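PDB 4AY7: Methylcobalamin\: coenzyme M methyltransferase from Methanosarcina mazei, which transfers the methyl group of a methylated corrinoid to coenzyme M, a zinc-dependent step in methanogenesis. Local coordinates for residues T57-M62 / V133-K138; G156-A161 / I209-A214; Q183-A188 / Q226-R231; L266-K271 / A286-N291; F296-G301 / P329-E334. One frame throughout, in Å; residues are numbered along the deposited sequence.

Interaction 1: residues T57-M62 / V133-K138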
# COMPACT_ATOMS: atom_id res chain seq x y z
N THR A 57 4.10 17.42 1.23
CA THR A 57 5.22 18.18 0.62
C THR A 57 6.35 18.53 1.62
O THR A 57 7.44 18.93 1.23
CB THR A 57 4.67 19.47 -0.04
OG1 THR A 57 4.05 20.35 0.93
CG2 THR A 57 3.57 19.14 -1.06
N ASN A 58 6.09 18.42 2.91
CA ASN A 58 7.07 18.81 3.92
C ASN A 58 7.44 17.53 4.70
O ASN A 58 6.55 16.96 5.33
CB ASN A 58 6.35 19.75 4.86
CG ASN A 58 7.23 20.28 6.00
OD1 ASN A 58 7.90 19.56 6.71
ND2 ASN A 58 7.15 21.59 6.22
N PRO A 59 8.72 17.12 4.72
CA PRO A 59 9.05 15.84 5.37
C PRO A 59 8.75 15.79 6.84
O PRO A 59 8.40 14.72 7.36
CB PRO A 59 10.57 15.68 5.18
CG PRO A 59 11.06 17.08 4.96
CD PRO A 59 9.94 17.76 4.17
N GLU A 60 8.93 16.92 7.51
CA GLU A 60 8.68 16.95 8.95
C GLU A 60 7.21 16.78 9.27
O GLU A 60 6.86 16.03 10.16
CB GLU A 60 9.21 18.20 9.59
CG GLU A 60 10.72 18.32 9.49
CD GLU A 60 11.50 17.60 10.58
OE1 GLU A 60 10.94 16.83 11.45
OE2 GLU A 60 12.73 17.75 10.52
N LEU A 61 6.33 17.44 8.54
CA LEU A 61 4.89 17.20 8.74
C LEU A 61 4.42 15.80 8.30
O LEU A 61 3.55 15.20 8.96
CB LEU A 61 4.04 18.31 8.10
CG LEU A 61 4.26 19.73 8.57
CD1 LEU A 61 3.49 20.68 7.63
CD2 LEU A 61 3.89 19.92 10.07
N MET A 62 5.01 15.28 7.22
CA MET A 62 4.74 13.91 6.81
C MET A 62 5.10 12.94 7.98
O MET A 62 4.29 12.04 8.36
CB MET A 62 5.53 13.58 5.54
CG MET A 62 5.25 12.20 4.96
SD MET A 62 6.08 11.85 3.42
CE MET A 62 5.04 12.77 2.25
N VAL A 133 9.82 11.86 0.88
CA VAL A 133 9.54 10.55 1.44
C VAL A 133 10.78 9.92 2.06
O VAL A 133 10.72 9.45 3.19
CB VAL A 133 8.97 9.60 0.38
CG1 VAL A 133 8.79 8.20 1.00
CG2 VAL A 133 7.60 10.15 -0.07
N LEU A 134 11.93 10.00 1.38
CA LEU A 134 13.14 9.41 1.95
C LEU A 134 13.55 10.10 3.22
O LEU A 134 13.94 9.49 4.19
CB LEU A 134 14.27 9.39 0.91
CG LEU A 134 13.93 8.64 -0.39
CD1 LEU A 134 15.16 8.61 -1.30
CD2 LEU A 134 13.42 7.18 -0.15
N GLU A 135 13.48 11.40 3.24
CA GLU A 135 13.80 12.11 4.43
C GLU A 135 12.80 11.84 5.59
O GLU A 135 13.21 11.79 6.73
CB GLU A 135 13.90 13.59 4.11
CG GLU A 135 14.06 14.47 5.33
CD GLU A 135 15.47 14.44 5.92
OE1 GLU A 135 16.38 13.65 5.45
OE2 GLU A 135 15.70 15.29 6.82
N ALA A 136 11.53 11.68 5.29
CA ALA A 136 10.52 11.42 6.34
C ALA A 136 10.74 10.04 6.98
O ALA A 136 10.63 9.90 8.18
CB ALA A 136 9.08 11.58 5.83
N ILE A 137 11.17 9.08 6.16
CA ILE A 137 11.50 7.74 6.67
C ILE A 137 12.63 7.84 7.66
O ILE A 137 12.56 7.25 8.72
CB ILE A 137 11.90 6.77 5.53
CG1 ILE A 137 10.66 6.50 4.67
CG2 ILE A 137 12.52 5.51 6.15
CD1 ILE A 137 10.99 5.85 3.30
N LYS A 138 13.66 8.60 7.33
CA LYS A 138 14.79 8.78 8.27
C LYS A 138 14.39 9.49 9.54
O LYS A 138 14.84 9.14 10.63
CB LYS A 138 15.90 9.57 7.61
CG LYS A 138 16.47 8.80 6.42
CD LYS A 138 17.42 9.68 5.62
CE LYS A 138 17.27 9.45 4.10
NZ LYS A 138 17.43 10.78 3.46

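Interaction 2: residues G156-A161 / I209-A214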
# COMPACT_ATOMS: atom_id res chain seq x y z
N GLY A 156 1.92 0.82 -7.47
CA GLY A 156 2.60 -0.35 -8.02
C GLY A 156 2.81 -0.19 -9.52
O GLY A 156 2.27 0.77 -10.15
N PRO A 157 3.56 -1.10 -10.14
CA PRO A 157 3.97 -0.85 -11.51
C PRO A 157 2.84 -0.80 -12.51
O PRO A 157 2.95 -0.06 -13.51
CB PRO A 157 4.94 -1.96 -11.83
CG PRO A 157 4.86 -2.96 -10.74
CD PRO A 157 4.20 -2.30 -9.56
N VAL A 158 1.74 -1.48 -12.28
CA VAL A 158 0.67 -1.43 -13.25
C VAL A 158 0.10 0.01 -13.24
O VAL A 158 -0.12 0.65 -14.28
CB VAL A 158 -0.39 -2.48 -13.02
CG1 VAL A 158 -1.51 -2.42 -14.06
CG2 VAL A 158 0.29 -3.86 -13.00
N THR A 159 -0.19 0.52 -12.05
CA THR A 159 -0.73 1.85 -11.90
C THR A 159 0.25 2.93 -12.39
O THR A 159 -0.18 3.90 -13.01
CB THR A 159 -1.18 1.99 -10.44
OG1 THR A 159 -2.23 1.04 -10.24
CG2 THR A 159 -1.72 3.42 -10.08
N VAL A 160 1.56 2.72 -12.17
CA VAL A 160 2.57 3.65 -12.66
C VAL A 160 2.57 3.65 -14.18
O VAL A 160 2.60 4.73 -14.77
CB VAL A 160 4.01 3.29 -12.19
CG1 VAL A 160 5.04 4.09 -12.96
CG2 VAL A 160 4.13 3.48 -10.68
N ALA A 161 2.46 2.49 -14.82
CA ALA A 161 2.46 2.45 -16.27
C ALA A 161 1.24 3.19 -16.81
O ALA A 161 1.33 3.96 -17.76
CB ALA A 161 2.43 1.02 -16.77
N ILE A 209 2.85 -2.15 -2.01
CA ILE A 209 2.41 -1.47 -3.18
C ILE A 209 0.92 -1.57 -3.33
O ILE A 209 0.31 -2.59 -3.04
CB ILE A 209 3.14 -1.93 -4.44
CG1 ILE A 209 2.71 -3.31 -4.87
CG2 ILE A 209 4.68 -1.81 -4.26
CD1 ILE A 209 3.38 -3.80 -6.15
N ALA A 210 0.32 -0.51 -3.79
CA ALA A 210 -1.08 -0.47 -4.06
C ALA A 210 -1.24 -0.37 -5.54
O ALA A 210 -0.75 0.59 -6.14
CB ALA A 210 -1.76 0.67 -3.30
N ASP A 211 -1.89 -1.31 -6.18
CA ASP A 211 -1.96 -1.32 -7.58
C ASP A 211 -3.37 -1.44 -8.09
O ASP A 211 -3.72 -2.44 -8.68
CB ASP A 211 -1.05 -2.46 -8.13
CG ASP A 211 -0.28 -2.05 -9.41
OD1 ASP A 211 -0.77 -1.13 -10.09
OD2 ASP A 211 0.78 -2.69 -9.77
N PRO A 212 -4.17 -0.42 -7.91
CA PRO A 212 -5.58 -0.53 -8.29
C PRO A 212 -5.86 -0.81 -9.76
O PRO A 212 -6.87 -1.40 -10.05
CB PRO A 212 -6.15 0.81 -7.86
CG PRO A 212 -4.98 1.74 -7.86
CD PRO A 212 -3.94 0.84 -7.22
N VAL A 213 -5.04 -0.32 -10.70
CA VAL A 213 -5.24 -0.59 -12.13
C VAL A 213 -5.21 -2.12 -12.44
O VAL A 213 -5.79 -2.56 -13.42
CB VAL A 213 -4.28 0.29 -13.01
CG1 VAL A 213 -4.48 0.06 -14.52
CG2 VAL A 213 -4.59 1.79 -12.76
N ALA A 214 -4.52 -2.90 -11.64
CA ALA A 214 -4.43 -4.35 -11.87
C ALA A 214 -5.73 -5.08 -11.47
O ALA A 214 -5.87 -6.29 -11.73
CB ALA A 214 -3.19 -4.89 -11.15

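Interaction 3: residues Q183-A188 / Q226-R231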
# COMPACT_ATOMS: atom_id res chain seq x y z
N GLN A 183 6.09 -2.02 -23.29
CA GLN A 183 7.17 -1.04 -23.07
C GLN A 183 6.88 -0.19 -21.85
O GLN A 183 7.77 0.05 -21.04
CB GLN A 183 7.35 -0.16 -24.28
CG GLN A 183 8.63 0.60 -24.19
CD GLN A 183 8.84 1.48 -25.40
OE1 GLN A 183 8.14 1.36 -26.45
NE2 GLN A 183 9.83 2.34 -25.28
N ALA A 184 5.63 0.27 -21.71
CA ALA A 184 5.27 1.08 -20.53
C ALA A 184 5.39 0.35 -19.20
O ALA A 184 5.90 0.88 -18.19
CB ALA A 184 3.85 1.63 -20.70
N LEU A 185 4.87 -0.88 -19.18
CA LEU A 185 5.00 -1.75 -18.03
C LEU A 185 6.44 -1.96 -17.67
O LEU A 185 6.79 -1.83 -16.53
CB LEU A 185 4.32 -3.08 -18.32
CG LEU A 185 2.79 -2.97 -18.35
CD1 LEU A 185 2.16 -4.24 -18.92
CD2 LEU A 185 2.28 -2.76 -16.93
N ASP A 186 7.32 -2.14 -18.65
CA ASP A 186 8.72 -2.32 -18.35
C ASP A 186 9.39 -1.10 -17.77
O ASP A 186 10.16 -1.22 -16.81
CB ASP A 186 9.50 -2.84 -19.60
CG ASP A 186 9.13 -4.34 -19.94
OD1 ASP A 186 8.48 -5.02 -19.10
OD2 ASP A 186 9.44 -4.78 -21.07
N ILE A 187 9.13 0.08 -18.32
CA ILE A 187 9.68 1.31 -17.75
C ILE A 187 9.10 1.53 -16.34
O ILE A 187 9.87 1.85 -15.41
CB ILE A 187 9.32 2.54 -18.60
CG1 ILE A 187 9.97 2.43 -20.01
CG2 ILE A 187 9.77 3.81 -17.91
CD1 ILE A 187 9.28 3.22 -21.09
N ALA A 188 7.76 1.38 -16.19
CA ALA A 188 7.11 1.51 -14.88
C ALA A 188 7.73 0.55 -13.86
O ALA A 188 7.97 0.99 -12.74
CB ALA A 188 5.58 1.27 -14.96
N GLN A 226 -1.61 -12.52 -18.57
CA GLN A 226 -0.79 -12.42 -19.76
C GLN A 226 0.34 -11.37 -19.64
O GLN A 226 1.50 -11.62 -20.12
CB GLN A 226 -1.63 -12.04 -20.97
CG GLN A 226 -0.68 -11.97 -22.12
CD GLN A 226 -1.35 -12.05 -23.46
OE1 GLN A 226 -2.59 -11.93 -23.58
NE2 GLN A 226 -0.53 -12.15 -24.50
N PHE A 227 0.01 -10.20 -19.04
CA PHE A 227 0.94 -9.04 -19.00
C PHE A 227 1.39 -8.50 -17.65
O PHE A 227 2.53 -8.01 -17.53
CB PHE A 227 0.35 -7.82 -19.72
CG PHE A 227 -0.12 -8.10 -21.12
CD1 PHE A 227 0.78 -8.33 -22.13
CD2 PHE A 227 -1.48 -8.11 -21.42
CE1 PHE A 227 0.32 -8.58 -23.41
CE2 PHE A 227 -1.95 -8.40 -22.68
CZ PHE A 227 -1.06 -8.62 -23.67
N LEU A 228 0.52 -8.59 -16.65
CA LEU A 228 0.74 -7.88 -15.36
C LEU A 228 1.52 -8.72 -14.40
O LEU A 228 2.45 -8.23 -13.76
CB LEU A 228 -0.58 -7.43 -14.83
CG LEU A 228 -1.49 -6.62 -15.77
CD1 LEU A 228 -2.75 -6.09 -15.02
CD2 LEU A 228 -0.72 -5.48 -16.52
N LYS A 229 1.19 -10.01 -14.29
CA LYS A 229 1.80 -10.92 -13.32
C LYS A 229 3.33 -10.90 -13.41
O LYS A 229 4.00 -10.80 -12.39
CB LYS A 229 1.28 -12.34 -13.57
CG LYS A 229 1.67 -13.34 -12.53
CD LYS A 229 0.84 -14.61 -12.75
CE LYS A 229 1.51 -15.81 -12.16
NZ LYS A 229 0.54 -16.96 -11.90
N SER A 230 3.86 -10.96 -14.63
CA SER A 230 5.32 -10.99 -14.80
C SER A 230 6.04 -9.77 -14.28
O SER A 230 7.15 -9.90 -13.71
CB SER A 230 5.78 -11.32 -16.25
OG SER A 230 5.35 -10.27 -17.10
N ARG A 231 5.41 -8.58 -14.40
CA ARG A 231 6.02 -7.42 -13.87
C ARG A 231 5.95 -7.38 -12.38
O ARG A 231 6.91 -6.98 -11.72
CB ARG A 231 5.46 -6.11 -14.51
CG ARG A 231 5.95 -5.83 -15.93
CD ARG A 231 5.19 -6.60 -17.03
NE ARG A 231 5.86 -6.45 -18.32
CZ ARG A 231 5.51 -7.04 -19.46
NH1 ARG A 231 4.49 -7.87 -19.53
NH2 ARG A 231 6.29 -6.86 -20.53

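Interaction 4: residues L266-K271 / A286-N291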
# COMPACT_ATOMS: atom_id res chain seq x y z
N LEU A 266 -0.37 -10.55 0.83
CA LEU A 266 -1.41 -9.96 0.07
C LEU A 266 -2.45 -9.20 0.93
O LEU A 266 -2.99 -9.69 1.89
CB LEU A 266 -2.12 -11.00 -0.80
CG LEU A 266 -1.25 -11.83 -1.68
CD1 LEU A 266 -2.14 -12.85 -2.36
CD2 LEU A 266 -0.53 -10.97 -2.72
N SER A 267 -2.68 -7.95 0.57
CA SER A 267 -3.61 -7.05 1.32
C SER A 267 -4.84 -6.99 0.48
O SER A 267 -4.80 -6.54 -0.68
CB SER A 267 -3.02 -5.69 1.52
OG SER A 267 -3.97 -4.72 1.91
N VAL A 268 -5.97 -7.32 1.10
CA VAL A 268 -7.23 -7.47 0.42
C VAL A 268 -8.38 -6.76 1.19
O VAL A 268 -8.31 -6.56 2.39
CB VAL A 268 -7.69 -8.93 0.34
CG1 VAL A 268 -6.72 -9.71 -0.53
CG2 VAL A 268 -7.80 -9.53 1.76
N GLU A 269 -9.38 -6.40 0.42
CA GLU A 269 -10.56 -5.75 0.95
C GLU A 269 -11.53 -6.78 1.43
O GLU A 269 -11.55 -7.92 0.99
CB GLU A 269 -11.24 -4.95 -0.16
CG GLU A 269 -10.59 -3.64 -0.50
CD GLU A 269 -11.57 -2.69 -1.19
OE1 GLU A 269 -11.69 -2.79 -2.43
OE2 GLU A 269 -12.20 -1.84 -0.47
N GLU A 270 -12.42 -6.32 2.28
CA GLU A 270 -13.51 -7.08 2.84
C GLU A 270 -14.44 -7.65 1.75
O GLU A 270 -15.05 -8.69 1.92
CB GLU A 270 -14.30 -6.05 3.71
CG GLU A 270 -15.43 -6.58 4.55
CD GLU A 270 -16.66 -6.84 3.71
OE1 GLU A 270 -16.93 -5.96 2.85
OE2 GLU A 270 -17.28 -7.95 3.87
N LYS A 271 -14.58 -6.90 0.65
CA LYS A 271 -15.44 -7.20 -0.50
C LYS A 271 -15.32 -8.61 -0.98
O LYS A 271 -16.31 -9.23 -1.36
CB LYS A 271 -15.02 -6.32 -1.71
CG LYS A 271 -15.78 -5.05 -1.95
CD LYS A 271 -15.18 -4.30 -3.15
CE LYS A 271 -15.38 -2.79 -2.98
NZ LYS A 271 -14.34 -2.29 -2.02
N ALA A 286 1.20 -17.29 -0.01
CA ALA A 286 1.36 -15.92 0.50
C ALA A 286 0.52 -15.83 1.78
O ALA A 286 -0.29 -16.75 2.07
CB ALA A 286 0.92 -14.85 -0.49
N ARG A 287 0.82 -14.83 2.60
CA ARG A 287 0.04 -14.54 3.78
C ARG A 287 -0.99 -13.49 3.49
O ARG A 287 -0.90 -12.77 2.48
CB ARG A 287 0.95 -14.10 4.91
CG ARG A 287 1.44 -15.19 5.83
CD ARG A 287 2.18 -16.29 5.08
NE ARG A 287 3.33 -15.81 4.33
CZ ARG A 287 3.88 -16.41 3.28
NH1 ARG A 287 3.49 -17.60 2.86
NH2 ARG A 287 4.91 -15.85 2.65
N LEU A 288 -1.98 -13.36 4.36
CA LEU A 288 -3.12 -12.47 4.12
C LEU A 288 -3.19 -11.33 5.14
O LEU A 288 -3.05 -11.53 6.36
CB LEU A 288 -4.43 -13.24 4.05
CG LEU A 288 -5.65 -12.56 3.42
CD1 LEU A 288 -5.42 -12.25 1.95
CD2 LEU A 288 -6.94 -13.38 3.63
N VAL A 289 -3.29 -10.11 4.63
CA VAL A 289 -3.29 -8.91 5.43
C VAL A 289 -4.65 -8.25 5.21
O VAL A 289 -5.10 -8.09 4.09
CB VAL A 289 -2.20 -7.94 5.01
CG1 VAL A 289 -2.28 -6.67 5.87
CG2 VAL A 289 -0.79 -8.62 5.02
N GLY A 290 -5.28 -7.85 6.29
CA GLY A 290 -6.62 -7.21 6.19
C GLY A 290 -7.49 -7.54 7.36
O GLY A 290 -6.96 -7.84 8.41
N ASN A 291 -8.82 -7.51 7.23
CA ASN A 291 -9.57 -7.12 6.02
C ASN A 291 -10.76 -6.20 6.35
O ASN A 291 -11.84 -6.31 5.73
CB ASN A 291 -10.09 -8.36 5.32
CG ASN A 291 -11.00 -9.17 6.21
OD1 ASN A 291 -11.15 -8.85 7.39
ND2 ASN A 291 -11.57 -10.23 5.68
O HOH W 1 -5.46 -4.88 3.81
O HOH W 2 -11.65 -10.04 2.71

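Interaction 5: residues F296-G301 / P329-E334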
# COMPACT_ATOMS: atom_id res chain seq x y z
N PHE A 296 -17.12 0.94 5.04
CA PHE A 296 -18.36 0.53 5.71
C PHE A 296 -18.23 0.03 7.15
O PHE A 296 -19.22 -0.26 7.84
CB PHE A 296 -19.20 -0.35 4.80
CG PHE A 296 -19.38 0.23 3.42
CD1 PHE A 296 -20.05 1.45 3.25
CD2 PHE A 296 -18.82 -0.38 2.30
CE1 PHE A 296 -20.21 2.01 1.98
CE2 PHE A 296 -18.95 0.18 1.02
CZ PHE A 296 -19.64 1.39 0.86
N THR A 297 -17.03 -0.01 7.67
CA THR A 297 -16.91 -0.39 9.04
C THR A 297 -16.02 0.55 9.81
O THR A 297 -16.41 1.13 10.85
CB THR A 297 -16.44 -1.86 9.16
OG1 THR A 297 -17.34 -2.72 8.42
CG2 THR A 297 -16.25 -2.28 10.59
N LEU A 298 -14.83 0.74 9.30
CA LEU A 298 -13.89 1.51 10.07
C LEU A 298 -14.32 3.01 10.12
O LEU A 298 -14.17 3.67 11.15
CB LEU A 298 -12.52 1.23 9.46
CG LEU A 298 -11.23 1.28 10.25
CD1 LEU A 298 -11.14 0.53 11.55
CD2 LEU A 298 -10.18 0.76 9.24
N LEU A 299 -14.84 3.54 9.01
CA LEU A 299 -15.17 4.94 8.89
C LEU A 299 -16.41 5.21 9.75
O LEU A 299 -16.33 6.05 10.59
CB LEU A 299 -15.35 5.35 7.41
CG LEU A 299 -16.13 6.63 7.04
CD1 LEU A 299 -15.48 7.85 7.73
CD2 LEU A 299 -16.22 6.78 5.52
N PRO A 300 -17.52 4.44 9.56
CA PRO A 300 -18.72 4.76 10.32
C PRO A 300 -18.75 4.21 11.72
O PRO A 300 -19.52 4.68 12.53
CB PRO A 300 -19.88 4.21 9.46
CG PRO A 300 -19.29 3.22 8.56
CD PRO A 300 -17.82 3.57 8.40
N GLY A 301 -17.92 3.22 12.02
CA GLY A 301 -18.11 2.43 13.21
C GLY A 301 -19.50 1.77 13.17
O GLY A 301 -20.03 1.50 12.07
N PRO A 329 -10.16 9.35 5.33
CA PRO A 329 -9.65 10.47 6.10
C PRO A 329 -10.55 10.92 7.25
O PRO A 329 -10.03 11.38 8.27
CB PRO A 329 -9.50 11.56 5.06
CG PRO A 329 -9.27 10.85 3.77
CD PRO A 329 -9.99 9.53 3.87
N MET A 330 -11.86 10.78 7.13
CA MET A 330 -12.75 11.16 8.24
C MET A 330 -12.99 10.07 9.27
O MET A 330 -13.84 10.24 10.16
CB MET A 330 -14.10 11.67 7.72
CG MET A 330 -13.95 12.97 6.98
SD MET A 330 -13.38 14.35 8.02
CE MET A 330 -14.67 14.73 9.20
N THR A 331 -12.20 8.98 9.22
CA THR A 331 -12.26 7.98 10.26
C THR A 331 -11.89 8.53 11.67
O THR A 331 -10.79 9.07 11.86
CB THR A 331 -11.36 6.80 9.89
OG1 THR A 331 -11.79 6.30 8.62
CG2 THR A 331 -11.44 5.69 10.91
N PRO A 332 -12.77 8.38 12.62
CA PRO A 332 -12.37 8.77 13.99
C PRO A 332 -11.24 7.94 14.56
O PRO A 332 -11.16 6.70 14.30
CB PRO A 332 -13.62 8.61 14.81
CG PRO A 332 -14.75 8.42 13.85
CD PRO A 332 -14.17 7.95 12.54
N LEU A 333 -10.37 8.60 15.31
CA LEU A 333 -9.29 7.93 16.03
C LEU A 333 -9.78 6.68 16.82
O LEU A 333 -9.14 5.61 16.80
CB LEU A 333 -8.57 8.91 16.95
CG LEU A 333 -7.41 8.37 17.80
CD1 LEU A 333 -6.37 7.85 16.83
CD2 LEU A 333 -6.79 9.45 18.71
N GLU A 334 -10.88 6.82 17.53
CA GLU A 334 -11.35 5.75 18.39
C GLU A 334 -11.67 4.51 17.52
O GLU A 334 -11.66 3.39 18.00
CB GLU A 334 -12.57 6.18 19.22
CG GLU A 334 -13.77 6.60 18.36
CD GLU A 334 -15.13 6.58 19.07
OE1 GLU A 334 -15.20 6.92 20.27
OE2 GLU A 334 -16.13 6.19 18.40

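Interaction 1: residues T57-M62 / V133-K138
P59 and A136 bring helices 59-71 and 130-144 close together, the CA atoms of P59 and A136 being 4.8 Å apart, and the contact illustrates how a short side chain, here that of A136, and a compact ring, that of P59, let two backbones approach. The methyl group of A136 carries the join: its CB lies 3.6 Å from P59 O and 3.9 Å from M62 SD, touching carbonyl and thioether in directions roughly at right angles. M62 reaches it as a nearly straight rod, CG anti to the backbone N (chi1 -176°) and SD continuing that line. CB and CG lie alongside the A136 methyl before SD passes on to V133 CG2 at 4.2 Å. Only at chi3 (-77°) does the chain turn, which carries CE off the line of the rod.

V133 takes part through one branch, CG2, although its CB is directed away from helix 59-71. On the other flank E135 has CG anti to the backbone N (chi1 172°), which puts it 3.7 Å from P59 CB, and a bend at chi2 redirects the carboxylate. There E135 OE2 comes within 5.3 Å of E60 OE2, a like-charged pair that K138, in a long salt bridge to E135, may partly offset. N58 caps the start of helix 59-71: its OD1 accepts from L61 N at 3.2 Å, met from above the carbonyl plane, and weakly from E60 N.

A136 also packs on L80 of strand 78-80, and M62 and V133 on P81 in the loop that follows. V133 is further covered by Y195 and M199 of helix 178-202.

Interaction 2: residues G156-A161 / I209-A214
D211 and the start of helix 157-165 form the tight part of this contact, in which a carboxylate faces the N-H groups of a helix's first turn. Its OD2 accepts from V158 N at 2.9 Å through the syn lone pair of D211 OD2. OD1 is gripped twice by one residue: T159 N meets the syn lone pair of D211 OD1 and T159 OG1, 2.6 Å away, its anti lone pair. Two oxygens thus share three bonds, which fixes the rotation of the carboxylate. T159 OG1 lies beside its own backbone N (chi1 -64°), placed both to donate to D211 OD1 and to accept from V213 N at 3.2 Å. At the N-cap, G156 has no side chain to hold the group off, and D211 OD2 sits 3.2 Å from G156 C. G156 N also donates to A210 O.

The periphery is looser and mostly apolar. P157 CD rests on I209 CD1 at 3.8 Å, and the two branches of V158 reach separate residues, CG1 meeting V213 CG1 at 3.9 Å and CG2 meeting A214 CB at 4.1 Å. P212 and V213 are both partly exposed; P212 also touches C248, a zinc ligand.

Within the TIM barrel the contact joins the ends of adjacent strands 150-155 and 206-210. L232 of helix 221-238 packs on P157, I209 and D211, F170 of helix 167-176 packs on V158 and V213, and strand 242-246 pairs with the other edge of strand 206-210.

Interaction 3: residues Q183-A188 / Q226-R231
F227 meets L185 mainly through its stem: F227 CB lies 4.1 Å from L185 CD1, while the ring leads away to T178 and L181 at the beginning of helix 178-202. Its carbonyl, in a wider pi-type turn of the helix, contributes as well, F227 O standing 4.0 Å from the same methyl. L228 follows with a CB that is turned away from helix 178-202, yet its branch returns: CG lies beside the backbone N (chi1 -52°), and L228 CD2 reaches L185 CD1 at 3.9 Å. L185 CD1 therefore meets two successive residues, F227 and L228, with L185 CD2 also near L228 CD2, and V158 of helix 157-165 also touches L228.

The two helices run almost parallel, crossing at -17° with their short axes 10.5 Å apart. Such neighbours are a hallmark of the outer layer of a TIM barrel; here they are the helices just before and just after strand 206-210.

R231 then supplies the polar half. A bend at chi2 (82°) turns its chain along L185, whose CB approaches R231 NE to 3.7 Å and whose CD1 lies over one face of the guanidinium. The edge of that group is directed at D186. R231 NE at 3.1 Å and R231 NH2 at 3.2 Å both bond to D186 OD1, in the guanidinium plane but from one face of the carboxylate, on its syn side, the two flat groups being moderately twisted against each other. From R231 NH1 a bond goes back to F227 O at 2.8 Å, in the carbonyl plane on a lone pair, and NH2 has a further salt bridge to E182.

Interaction 4: residues L266-K271 / A286-N291
L266 and its partners R287 and V289 hold the two strands in parallel register. L266 N donates to R287 O at 2.8 Å, and L266 O receives V289 N at 2.8 Å. The ladder ends one step later with V268 N to V289 O, 3.2 Å. Direct bonding stops there while the chains remain adjacent, E270 CB lying 3.2 Å from N291 O. A water bridges E269 O and N291 ND2, its oxygen 3.0 Å from N291 ND2. A cis peptide precedes N291, whose CB meets V268 O at 3.9 Å.

Side chains alternate about this ladder. On the face of L266 and L288, L266 CG rests on A286 CB. With CG anti to the backbone N (chi1 -162°), L288 sends CD1 across to L266 O at 3.5 Å and to V268 CG2 at 3.6 Å, the side chains of L288 and V268 crossing at about a right angle. The other face carries S267 and V289. S267 OG bonds to ND1 of H246, a zinc ligand, and so acts as a second-shell group that can position the imidazole. E269 reaches the same site, its side chain about 4 Å from the zinc ion and touching C325. L288 N bonds to D319 OD2 on the other edge of strand 287-292.

Strand 265-267, helix 275-282 and strand 287-292 make a beta-alpha-beta crossover, the repeating unit of a TIM barrel, with the zinc site at the strands' C-terminal ends as is usual for this fold.

Interaction 5: residues F296-G301 / P329-E334
L299 and T331 meet where the backbones come closest, and their torsions set the branches at distinct targets. L299 has CG anti to the backbone N (chi1 160°), and chi2 (57°) then sends CD1 across to the chain at M330 and T331, 3.7 Å from M330 C. In T331, chi1 of -58° places CG2 anti to the backbone N, pointing it at helix 294-298, and puts OG1 beside that nitrogen. T331 CG2 then lies 3.4 Å from L298 O, while T331 OG1 sits 3.7 Å from L299 CA and a little farther from its CB.

Around this pair the packing thins. Of its side chain M330 offers CB to L299 CD1, at 4.1 Å; the rest, bent at both chi2 and chi3, runs off to the surface. P332, at the N-cap position of helix 333-346, brings ring atom CD to within 3.5 Å of L299 O. The CA atoms of L299 and T331 are 4.4 Å apart.

The contact thus joins the loop leaving helix 294-298 to the approach to helix 333-346, with L298 also packed on L339 and T331 on V336. No hydrogen bond crosses between the segments. Two of the polar atoms here bond to other residues: T331 OG1 to A328 O, and L298 O to N335 ND2. Such chemistry is consistent with loose van der Waals packing, rather than directed bonds, between the ends of two helices of the TIM barrel.

How the interactions relate
From the N terminus, interaction 1 comes first: it closes a long loop of 70 residues, which contains strand 78-80, by joining helices 59-71 and 130-144. Interactions 2 and 3 then cross, since 183-188 falls between the halves of interaction 2 and 209-214 between those of interaction 3. They also touch, A188 CB lying 3.3 Å from P157 O, so strand ends and outer helices form one block. Interaction 4 follows in series around the same parallel sheet, closing the short crossover 265-292. Interaction 5 comes last, tying helix 294-298 to the final helix, 333-346; its centre is about 36 Å from that of interaction 3, across the barrel.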